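Local coordinates for Phi class glutathione transferase GSTF1 (Populus tremula x Populus tremuloides, PDB 4RI6), which probably catalyses the conjugation of glutathione to electrophilic substrates, such as organic halides, as a detoxifying enzyme of the phi class, at residues T14-S17 with R18-T22; A97-D100 with Q101-T105; F156-D160 with E161-A165. All blocks are in the same frame, centred on the assembly; numbering follows the deposited sequence.

Contact 1 of 3, residues T14-S17 with R18-T22. With GSH (glutathione), chain C.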
ATOM      1  N   THR A  14      15.191   0.146   3.905  1.00 17.09           N
ATOM      2  CA  THR A  14      14.510  -0.554   2.815  1.00 16.96           C
ATOM      3  C   THR A  14      13.682   0.389   1.968  1.00 17.28           C
ATOM      4  O   THR A  14      13.695   0.293   0.748  1.00 17.54           O
ATOM      5  CB  THR A  14      13.608  -1.661   3.350  1.00 17.57           C
ATOM      6  OG1 THR A  14      12.769  -1.120   4.374  1.00 18.48           O
ATOM      7  CG2 THR A  14      14.436  -2.789   3.927  1.00 18.09           C
ATOM      8  N   ALA A  15      12.955   1.297   2.621  1.00 17.10           N
ATOM      9  CA  ALA A  15      12.127   2.241   1.885  1.00 17.39           C
ATOM     10  C   ALA A  15      12.962   3.237   1.079  1.00 17.99           C
ATOM     11  O   ALA A  15      12.602   3.599  -0.033  1.00 17.86           O
ATOM     12  CB  ALA A  15      11.186   2.970   2.838  1.00 18.11           C
ATOM     13  N   VAL A  16      14.074   3.699   1.633  1.00 18.13           N
ATOM     14  CA  VAL A  16      15.000   4.515   0.840  1.00 19.33           C
ATOM     15  C   VAL A  16      15.534   3.719  -0.370  1.00 18.56           C
ATOM     16  O   VAL A  16      15.620   4.230  -1.480  1.00 19.15           O
ATOM     17  CB  VAL A  16      16.203   5.017   1.697  1.00 20.20           C
ATOM     18  CG1 VAL A  16      17.235   5.750   0.821  1.00 21.38           C
ATOM     19  CG2 VAL A  16      15.714   5.930   2.842  1.00 21.55           C
ATOM     20  N   SER A  17      15.904   2.468  -0.138  1.00 17.73           N
ATOM     21  CA  SER A  17      16.441   1.614  -1.198  1.00 18.62           C
ATOM     22  C   SER A  17      15.462   1.438  -2.353  1.00 18.74           C
ATOM     23  O   SER A  17      15.858   1.402  -3.518  1.00 19.43           O
ATOM     24  CB  SER A  17      16.829   0.236  -0.632  1.00 18.83           C
ATOM     25  OG  SER A  17      18.016   0.332   0.138  1.00 20.03           O
ATOM     26  N   ARG A  18      14.185   1.325  -2.024  1.00 18.33           N
ATOM     27  CA  ARG A  18      13.137   1.241  -3.027  1.00 18.20           C
ATOM     28  C   ARG A  18      13.171   2.472  -3.921  1.00 17.98           C
ATOM     29  O   ARG A  18      13.107   2.371  -5.143  1.00 18.87           O
ATOM     30  CB  ARG A  18      11.772   1.093  -2.353  1.00 17.64           C
ATOM     31  CG  ARG A  18      10.607   1.039  -3.320  1.00 18.45           C
ATOM     32  CD  ARG A  18       9.250   0.875  -2.611  1.00 19.23           C
ATOM     33  NE  ARG A  18       9.228  -0.432  -1.987  1.00 19.80           N
ATOM     34  CZ  ARG A  18       9.413  -0.685  -0.701  1.00 20.63           C
ATOM     35  NH1 ARG A  18       9.574   0.292   0.185  1.00 19.09           N
ATOM     36  NH2 ARG A  18       9.434  -1.943  -0.308  1.00 21.85           N
ATOM     37  N   VAL A  19      13.297   3.643  -3.318  1.00 18.01           N
ATOM     38  CA  VAL A  19      13.326   4.861  -4.109  1.00 17.18           C
ATOM     39  C   VAL A  19      14.609   4.960  -4.945  1.00 18.51           C
ATOM     40  O   VAL A  19      14.566   5.342  -6.120  1.00 19.13           O
ATOM     41  CB  VAL A  19      13.162   6.103  -3.201  1.00 18.05           C
ATOM     42  CG1 VAL A  19      13.402   7.385  -3.968  1.00 18.51           C
ATOM     43  CG2 VAL A  19      11.781   6.118  -2.592  1.00 18.18           C
ATOM     44  N   LEU A  20      15.747   4.619  -4.345  1.00 19.49           N
ATOM     45  CA  LEU A  20      17.019   4.708  -5.046  1.00 19.69           C
ATOM     46  C   LEU A  20      17.041   3.813  -6.263  1.00 20.18           C
ATOM     47  O   LEU A  20      17.511   4.211  -7.328  1.00 21.12           O
ATOM     48  CB  LEU A  20      18.185   4.346  -4.120  1.00 20.17           C
ATOM     49  CG  LEU A  20      18.447   5.299  -2.960  1.00 22.59           C
ATOM     50  CD1 LEU A  20      19.610   4.811  -2.125  1.00 22.16           C
ATOM     51  CD2 LEU A  20      18.758   6.693  -3.474  1.00 24.03           C
ATOM     52  N   ALA A  21      16.545   2.591  -6.112  1.00 20.91           N
ATOM     53  CA  ALA A  21      16.534   1.663  -7.221  1.00 21.00           C
ATOM     54  C   ALA A  21      15.671   2.215  -8.351  1.00 20.68           C
ATOM     55  O   ALA A  21      16.020   2.074  -9.529  1.00 22.06           O
ATOM     56  CB  ALA A  21      16.034   0.303  -6.772  1.00 20.69           C
ATOM     57  N   THR A  22      14.552   2.842  -7.994  1.00 19.31           N
ATOM     58  CA  THR A  22      13.670   3.437  -8.985  1.00 19.56           C
ATOM     59  C   THR A  22      14.329   4.596  -9.718  1.00 21.51           C
ATOM     60  O   THR A  22      14.272   4.665 -10.944  1.00 22.86           O
ATOM     61  CB  THR A  22      12.360   3.900  -8.320  1.00 18.65           C
ATOM     62  OG1 THR A  22      11.735   2.760  -7.719  1.00 18.27           O
ATOM     63  CG2 THR A  22      11.413   4.546  -9.336  1.00 19.82           C
TER
HETATM   64  N1  GSH C 500       5.681   3.276   4.564  0.58 23.00           N
HETATM   65  CA1 GSH C 500       6.877   4.098   4.571  0.58 29.21           C
HETATM   66  C1  GSH C 500       7.544   4.247   3.218  0.58 18.45           C
HETATM   67  O11 GSH C 500       7.439   3.295   2.470  0.58 14.60           O
HETATM   68  O12 GSH C 500       8.137   5.295   2.871  0.58 17.58           O
HETATM   69  CB1 GSH C 500       7.785   3.328   5.501  0.58 31.91           C
HETATM   70  CG1 GSH C 500       8.796   4.272   6.080  0.58 29.28           C
HETATM   71  CD1 GSH C 500       9.564   3.576   7.166  0.58 23.89           C
HETATM   72  OE1 GSH C 500       9.054   2.832   7.981  0.58 27.64           O
HETATM   73  N2  GSH C 500      10.841   3.888   7.149  0.58 25.99           N
HETATM   74  CA2 GSH C 500      11.840   3.434   8.066  0.58 52.92           C
HETATM   75  C2  GSH C 500      12.077   4.548   9.049  0.58 18.91           C
HETATM   76  O2  GSH C 500      12.004   5.687   8.652  0.58 22.81           O
HETATM   77  CB2 GSH C 500      13.064   3.102   7.202  0.58 21.30           C
HETATM   78  SG2 GSH C 500      13.037   1.405   6.585  0.58 28.96           S
HETATM   79  N3  GSH C 500      12.368   4.194  10.306  0.58 29.38           N
HETATM   80  CA3 GSH C 500      12.701   5.153  11.337  0.58 29.46           C
HETATM   81  C3  GSH C 500      11.517   5.519  12.192  0.58 25.76           C
HETATM   82  O31 GSH C 500      10.394   5.055  11.903  0.58 40.35           O
HETATM   83  O32 GSH C 500      11.708   6.278  13.162  0.58 28.40           O
HETATM   84  O   HOH W   1      10.072  -0.668   2.965  1.00 25.64           O
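T14-S17 and R18-T22 meet within the opening turns of helix 14-25, a local i to i+4 contact in the helix of the beta-alpha-beta unit (strand 5-8, helix 14-25, strand 30-33) of the thioredoxin-like domain. The backbone evidence is direct: R18 N donates to T14 O at 3.0 Å, L20 N to V16 O at 2.9 Å (N-H...O 163°) and A21 N to S17 O at 2.9 Å, while V19 N to A15 O is weak. V16 and L20 lie side by side, CG1 of the valine 3.9 Å from CD1 of the leucine; L20 continues the apolar surface onto V208 and M211 of helix 203-214. R18 runs extended until a bend at chi3 (-66°) carries its guanidinium back alongside A15. There NE hydrogen-bonds S168 OG of helix 164-179 and NH1 the OG of glutathione-binding S69 of helix 69-79, so one side chain links three helices. The helix start borders the bound glutathione: T14 OG1 approaches the thiol sulfur SG2 to 3.4 Å, and A15 CB faces a carboxylate of the ligand. A water in the guanidinium plane accepts from R18 NH1 at 3.0 Å and hydrogen-bonds T14 OG1 at 3.1 Å.

Contact 2 of 3, residues A97-D100 with Q101-T105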
ATOM      1  N   ALA A  97      -1.931  -0.812 -14.484  1.00 19.80           N
ATOM      2  CA  ALA A  97      -2.801  -1.426 -13.481  1.00 19.81           C
ATOM      3  C   ALA A  97      -2.394  -2.864 -13.210  1.00 18.49           C
ATOM      4  O   ALA A  97      -2.388  -3.336 -12.070  1.00 18.36           O
ATOM      5  CB  ALA A  97      -4.230  -1.377 -13.933  1.00 19.69           C
ATOM      6  N   ASN A  98      -2.040  -3.570 -14.267  1.00 19.09           N
ATOM      7  CA  ASN A  98      -1.602  -4.946 -14.120  1.00 19.51           C
ATOM      8  C   ASN A  98      -0.388  -5.083 -13.212  1.00 18.26           C
ATOM      9  O   ASN A  98      -0.314  -6.007 -12.410  1.00 17.94           O
ATOM     10  CB  ASN A  98      -1.288  -5.556 -15.492  1.00 20.82           C
ATOM     11  CG  ASN A  98      -0.750  -6.947 -15.377  1.00 22.02           C
ATOM     12  OD1 ASN A  98      -1.417  -7.845 -14.877  1.00 21.99           O
ATOM     13  ND2 ASN A  98       0.471  -7.137 -15.830  1.00 23.02           N
ATOM     14  N   ILE A  99       0.559  -4.164 -13.345  1.00 17.91           N
ATOM     15  CA  ILE A  99       1.696  -4.083 -12.439  1.00 18.32           C
ATOM     16  C   ILE A  99       1.278  -3.658 -11.036  1.00 16.91           C
ATOM     17  O   ILE A  99       1.712  -4.235 -10.032  1.00 16.21           O
ATOM     18  CB  ILE A  99       2.739  -3.108 -13.000  1.00 19.21           C
ATOM     19  CG1 ILE A  99       3.355  -3.712 -14.257  1.00 19.75           C
ATOM     20  CG2 ILE A  99       3.837  -2.790 -11.979  1.00 18.33           C
ATOM     21  CD1 ILE A  99       4.045  -2.686 -15.139  1.00 20.15           C
ATOM     22  N   ASP A 100       0.391  -2.673 -10.980  1.00 17.76           N
ATOM     23  CA  ASP A 100       0.018  -2.054  -9.715  1.00 17.01           C
ATOM     24  C   ASP A 100      -0.620  -3.045  -8.734  1.00 16.65           C
ATOM     25  O   ASP A 100      -0.403  -2.941  -7.518  1.00 16.24           O
ATOM     26  CB  ASP A 100      -0.933  -0.894  -9.986  1.00 17.14           C
ATOM     27  CG  ASP A 100      -1.058   0.063  -8.816  1.00 18.78           C
ATOM     28  OD1 ASP A 100      -0.045   0.415  -8.192  1.00 18.95           O
ATOM     29  OD2 ASP A 100      -2.195   0.487  -8.531  1.00 21.80           O
ATOM     30  N   GLN A 101      -1.385  -4.020  -9.221  1.00 17.39           N
ATOM     31  CA  GLN A 101      -1.986  -4.975  -8.287  1.00 17.37           C
ATOM     32  C   GLN A 101      -0.896  -5.765  -7.544  1.00 16.49           C
ATOM     33  O   GLN A 101      -1.088  -6.125  -6.392  1.00 16.40           O
ATOM     34  CB  GLN A 101      -2.959  -5.925  -8.999  1.00 17.91           C
ATOM     35  CG  GLN A 101      -2.288  -6.887  -9.939  1.00 17.65           C
ATOM     36  CD  GLN A 101      -3.253  -7.586 -10.878  1.00 17.96           C
ATOM     37  OE1 GLN A 101      -4.389  -7.913 -10.511  1.00 17.78           O
ATOM     38  NE2 GLN A 101      -2.808  -7.802 -12.110  1.00 17.97           N
ATOM     39  N   TRP A 102       0.250  -6.002  -8.187  1.00 16.04           N
ATOM     40  CA  TRP A 102       1.357  -6.731  -7.549  1.00 16.40           C
ATOM     41  C   TRP A 102       2.173  -5.779  -6.677  1.00 16.09           C
ATOM     42  O   TRP A 102       2.771  -6.201  -5.695  1.00 15.64           O
ATOM     43  CB  TRP A 102       2.223  -7.443  -8.603  1.00 16.11           C
ATOM     44  CG  TRP A 102       1.461  -8.549  -9.237  1.00 16.94           C
ATOM     45  CD1 TRP A 102       0.829  -8.528 -10.446  1.00 18.05           C
ATOM     46  CD2 TRP A 102       1.189  -9.832  -8.667  1.00 16.94           C
ATOM     47  NE1 TRP A 102       0.187  -9.714 -10.656  1.00 18.20           N
ATOM     48  CE2 TRP A 102       0.385 -10.528  -9.578  1.00 18.04           C
ATOM     49  CE3 TRP A 102       1.555 -10.458  -7.474  1.00 17.19           C
ATOM     50  CZ2 TRP A 102      -0.047 -11.809  -9.342  1.00 19.39           C
ATOM     51  CZ3 TRP A 102       1.110 -11.717  -7.235  1.00 19.04           C
ATOM     52  CH2 TRP A 102       0.332 -12.391  -8.162  1.00 19.24           C
ATOM     53  N   VAL A 103       2.159  -4.486  -6.993  1.00 15.76           N
ATOM     54  CA  VAL A 103       2.739  -3.493  -6.082  1.00 16.16           C
ATOM     55  C   VAL A 103       1.908  -3.433  -4.786  1.00 16.45           C
ATOM     56  O   VAL A 103       2.454  -3.378  -3.679  1.00 15.84           O
ATOM     57  CB  VAL A 103       2.820  -2.108  -6.730  1.00 15.74           C
ATOM     58  CG1 VAL A 103       3.391  -1.082  -5.740  1.00 15.94           C
ATOM     59  CG2 VAL A 103       3.678  -2.160  -7.994  1.00 15.99           C
ATOM     60  N   GLU A 104       0.583  -3.486  -4.914  1.00 15.29           N
ATOM     61  CA  GLU A 104      -0.276  -3.507  -3.724  1.00 15.34           C
ATOM     62  C   GLU A 104      -0.060  -4.805  -2.946  1.00 14.56           C
ATOM     63  O   GLU A 104      -0.157  -4.831  -1.719  1.00 15.02           O
ATOM     64  CB  GLU A 104      -1.749  -3.346  -4.120  1.00 15.06           C
ATOM     65  CG  GLU A 104      -2.111  -1.957  -4.516  1.00 15.57           C
ATOM     66  CD  GLU A 104      -1.975  -0.998  -3.350  1.00 16.44           C
ATOM     67  OE1 GLU A 104      -2.405  -1.351  -2.242  1.00 15.67           O
ATOM     68  OE2 GLU A 104      -1.427   0.102  -3.532  1.00 18.32           O
ATOM     69  N   THR A 105       0.190  -5.904  -3.652  1.00 15.81           N
ATOM     70  CA  THR A 105       0.504  -7.155  -2.980  1.00 14.91           C
ATOM     71  C   THR A 105       1.792  -7.022  -2.163  1.00 15.44           C
ATOM     72  O   THR A 105       1.863  -7.528  -1.048  1.00 15.29           O
ATOM     73  CB  THR A 105       0.560  -8.309  -4.012  1.00 15.46           C
ATOM     74  OG1 THR A 105      -0.761  -8.471  -4.546  1.00 15.68           O
ATOM     75  CG2 THR A 105       0.995  -9.621  -3.380  1.00 15.85           C
TER
HETATM   76  O   HOH W   2      -0.834 -10.107 -13.443  1.00 21.88           O
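I99 O receives two backbone donors from the next turn of helix 93-122, and this marks a local departure from regular alpha-helical bonding between A97-D100 and Q101-T105. V103 N reaches it at 3.1 Å in the usual i to i+4 manner. W102 N also donates to it, at 2.9 Å but with a bent N-H...O angle of 132°, from 48° above the carbonyl plane. The i+4 bond expected from W102 N to N98 O is absent, the atoms being 4.3 Å apart. The helix then resumes its normal pattern, with E104 N 2.8 Å from D100 O.

A side chain takes over the carbonyl that the backbone leaves. Q101 places CG between its backbone N and carbonyl carbon (chi1 68°), which folds the extended chain back toward the preceding turn. NE2 then donates to N98 O at 3.1 Å, in the carbonyl plane on a lone pair. The W102 ring edge merely approaches the same oxygen, CD1 lying 3.4 Å from N98 O. A water in the indole plane accepts from W102 NE1 at 3.0 Å and donates to N98 OD1 at 2.7 Å, tying the two side chains together, while N98 ND2 probably hydrogen-bonds A158 O. Elsewhere on the helix, the CG2 methyls of I99 and V103 meet.

I99, W102 and V103 pack on A165, and W102 also on Y147 and K150. D100 OD1 is hydrogen-bonded to Y89 OH of its own chain, while D100 OD2 and E104 OE2 form salt bridges with R74 on helix 69-79 of the second subunit. F67 on that subunit's strand 65-67 meets W102 edge-to-face and donates its N to Q101 OE1. Helix 93-122 thus lies at the dimer interface, between these elements and helices 130-150 and 164-179 of its own chain.

Contact 3 of 3, residues F156-D160 with E161-A165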
ATOM      1  N   PHE A 156       8.221 -12.722 -14.504  1.00 17.94           N
ATOM      2  CA  PHE A 156       8.209 -11.767 -13.411  1.00 18.09           C
ATOM      3  C   PHE A 156       6.807 -11.749 -12.821  1.00 18.46           C
ATOM      4  O   PHE A 156       5.914 -12.436 -13.325  1.00 18.76           O
ATOM      5  CB  PHE A 156       8.633 -10.388 -13.916  1.00 18.43           C
ATOM      6  CG  PHE A 156      10.032 -10.363 -14.479  1.00 18.79           C
ATOM      7  CD1 PHE A 156      11.135 -10.232 -13.636  1.00 18.53           C
ATOM      8  CD2 PHE A 156      10.247 -10.454 -15.844  1.00 19.76           C
ATOM      9  CE1 PHE A 156      12.427 -10.237 -14.142  1.00 19.45           C
ATOM     10  CE2 PHE A 156      11.551 -10.435 -16.357  1.00 20.28           C
ATOM     11  CZ  PHE A 156      12.633 -10.321 -15.495  1.00 19.95           C
ATOM     12  N   LEU A 157       6.594 -11.000 -11.743  1.00 17.91           N
ATOM     13  CA  LEU A 157       5.304 -11.123 -11.064  1.00 17.56           C
ATOM     14  C   LEU A 157       4.143 -10.746 -11.961  1.00 19.27           C
ATOM     15  O   LEU A 157       3.113 -11.412 -11.947  1.00 20.95           O
ATOM     16  CB  LEU A 157       5.262 -10.260  -9.812  1.00 17.79           C
ATOM     17  CG  LEU A 157       6.048 -10.793  -8.627  1.00 19.33           C
ATOM     18  CD1 LEU A 157       6.052  -9.784  -7.512  1.00 20.36           C
ATOM     19  CD2 LEU A 157       5.483 -12.112  -8.107  1.00 19.46           C
ATOM     20  N   ALA A 158       4.303  -9.674 -12.730  1.00 19.07           N
ATOM     21  CA  ALA A 158       3.193  -9.135 -13.490  1.00 20.85           C
ATOM     22  C   ALA A 158       3.196  -9.536 -14.967  1.00 22.86           C
ATOM     23  O   ALA A 158       2.296  -9.165 -15.719  1.00 25.42           O
ATOM     24  CB  ALA A 158       3.187  -7.612 -13.352  1.00 20.85           C
ATOM     25  N   GLY A 159       4.167 -10.334 -15.382  1.00 22.65           N
ATOM     26  CA  GLY A 159       4.291 -10.653 -16.788  1.00 22.90           C
ATOM     27  C   GLY A 159       5.709 -10.876 -17.253  1.00 22.99           C
ATOM     28  O   GLY A 159       6.532 -11.393 -16.499  1.00 21.29           O
ATOM     29  N   ASP A 160       5.993 -10.465 -18.487  1.00 24.69           N
ATOM     30  CA  ASP A 160       7.224 -10.903 -19.158  1.00 25.97           C
ATOM     31  C   ASP A 160       8.358  -9.892 -19.020  1.00 25.80           C
ATOM     32  O   ASP A 160       9.427 -10.052 -19.596  1.00 25.82           O
ATOM     33  CB  ASP A 160       6.957 -11.209 -20.648  1.00 28.41           C
ATOM     34  CG  ASP A 160       6.420 -10.029 -21.418  1.00 32.93           C
ATOM     35  OD1 ASP A 160       6.384  -8.918 -20.868  1.00 34.38           O
ATOM     36  OD2 ASP A 160       6.037 -10.210 -22.593  1.00 35.55           O
ATOM     37  N   GLU A 161       8.131  -8.857 -18.221  1.00 27.39           N
ATOM     38  CA  GLU A 161       9.052  -7.745 -18.128  1.00 29.00           C
ATOM     39  C   GLU A 161       9.222  -7.341 -16.666  1.00 26.20           C
ATOM     40  O   GLU A 161       8.249  -7.302 -15.934  1.00 26.59           O
ATOM     41  CB  GLU A 161       8.499  -6.574 -18.946  1.00 34.54           C
ATOM     42  CG  GLU A 161       9.528  -5.643 -19.531  1.00 39.16           C
ATOM     43  CD  GLU A 161       8.921  -4.642 -20.520  1.00 42.59           C
ATOM     44  OE1 GLU A 161       7.743  -4.805 -20.925  1.00 44.13           O
ATOM     45  OE2 GLU A 161       9.632  -3.687 -20.895  1.00 43.80           O
ATOM     46  N   PHE A 162      10.453  -7.075 -16.247  1.00 24.03           N
ATOM     47  CA  PHE A 162      10.717  -6.506 -14.919  1.00 23.38           C
ATOM     48  C   PHE A 162       9.843  -5.278 -14.721  1.00 22.86           C
ATOM     49  O   PHE A 162       9.726  -4.451 -15.621  1.00 24.75           O
ATOM     50  CB  PHE A 162      12.199  -6.144 -14.761  1.00 23.60           C
ATOM     51  CG  PHE A 162      12.561  -5.546 -13.415  1.00 23.83           C
ATOM     52  CD1 PHE A 162      12.722  -6.349 -12.301  1.00 23.37           C
ATOM     53  CD2 PHE A 162      12.805  -4.186 -13.289  1.00 24.09           C
ATOM     54  CE1 PHE A 162      13.082  -5.808 -11.078  1.00 23.37           C
ATOM     55  CE2 PHE A 162      13.161  -3.635 -12.069  1.00 23.95           C
ATOM     56  CZ  PHE A 162      13.301  -4.447 -10.961  1.00 23.04           C
ATOM     57  N   SER A 163       9.229  -5.156 -13.552  1.00 20.62           N
ATOM     58  CA  SER A 163       8.400  -3.992 -13.275  1.00 19.51           C
ATOM     59  C   SER A 163       8.639  -3.482 -11.883  1.00 18.43           C
ATOM     60  O   SER A 163       9.344  -4.108 -11.083  1.00 17.22           O
ATOM     61  CB  SER A 163       6.914  -4.317 -13.434  1.00 18.90           C
ATOM     62  OG  SER A 163       6.408  -5.000 -12.307  1.00 18.82           O
ATOM     63  N   PHE A 164       8.006  -2.355 -11.575  1.00 18.09           N
ATOM     64  CA  PHE A 164       8.066  -1.840 -10.225  1.00 17.61           C
ATOM     65  C   PHE A 164       7.553  -2.855  -9.202  1.00 17.39           C
ATOM     66  O   PHE A 164       7.978  -2.852  -8.045  1.00 18.20           O
ATOM     67  CB  PHE A 164       7.275  -0.524 -10.103  1.00 18.83           C
ATOM     68  CG  PHE A 164       7.439   0.113  -8.771  1.00 19.16           C
ATOM     69  CD1 PHE A 164       8.643   0.696  -8.433  1.00 19.71           C
ATOM     70  CD2 PHE A 164       6.444   0.048  -7.812  1.00 19.50           C
ATOM     71  CE1 PHE A 164       8.846   1.221  -7.202  1.00 19.54           C
ATOM     72  CE2 PHE A 164       6.646   0.594  -6.570  1.00 19.77           C
ATOM     73  CZ  PHE A 164       7.847   1.185  -6.270  1.00 19.99           C
ATOM     74  N   ALA A 165       6.638  -3.730  -9.609  1.00 16.36           N
ATOM     75  CA  ALA A 165       6.164  -4.758  -8.686  1.00 17.23           C
ATOM     76  C   ALA A 165       7.322  -5.611  -8.202  1.00 17.22           C
ATOM     77  O   ALA A 165       7.436  -5.882  -7.011  1.00 18.80           O
ATOM     78  CB  ALA A 165       5.109  -5.614  -9.321  1.00 17.18           C
TER
HETATM   79  O   HOH W   3       6.420  -7.673 -13.112  1.00 20.10           O
HETATM   80  O   HOH W   4       5.657  -6.306 -21.229  1.00 51.94           O
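F156 turns one ring face to the backbone and CB of F162. F162 N sits 3.4 Å above the plane of the F156 ring, offset toward its rim, and F162 CB makes a CH-pi contact, 4.3 Å from the F156 centroid and 16° off its normal. The phenyl of F162 in turn meets F156 CE1 with its edge.

A water accepts from A158 N at 2.9 Å and hydrogen-bonds S163 OG at 2.8 Å, spanning the loop. S163 is the N-cap of helix 164-179: its OG accepts from A165 N at 3.0 Å, and D166 OD2 accepts from S163 N, as in the N3-carboxylate half of a capping box. F162, just before the cap, packs on L167 in the manner of a hydrophobic staple. D166 also accepts from L157 N through OD1, so one carboxylate holds both the cap and the loop. The reversal is closed by F156 N donating to G159 O, with a weak return bond from G159 N to F156 O; at G159's phi/psi of 148°/-145° a beta carbon would collide with A158 O.

At the exposed turn, D160 OD1 and E161 OE1 approach to 4.3 Å. A second water donates to D160 OD1 at 2.7 Å and to E161 OE1 at 2.6 Å, while E161 OE2 hydrogen-bonds S87 OG. Two donated protons would be expected to offset part of the repulsion, though the pairing could raise the pKa of either acid.

How the contacts relate
From the N terminus the contacts come in series, none nested or crossing. Each joins adjacent segments: contacts 1 and 2 lie within helices 14-25 and 93-122, and only contact 3 turns the chain back, closing the loop that leads into helix 164-179. Contact 3 touches both others. F164 packs against T22 and R18 of contact 1, bridging the thioredoxin-like and C-terminal domains, and reaches V103 of contact 2 from the same helix start. S163 adds packing on I99. Contacts 1 and 2 do not touch, their nearest atoms being about 7 Å apart. Contact 1 thus lies at the glutathione site, contact 2 at the dimer interface, and contact 3 connects their helices.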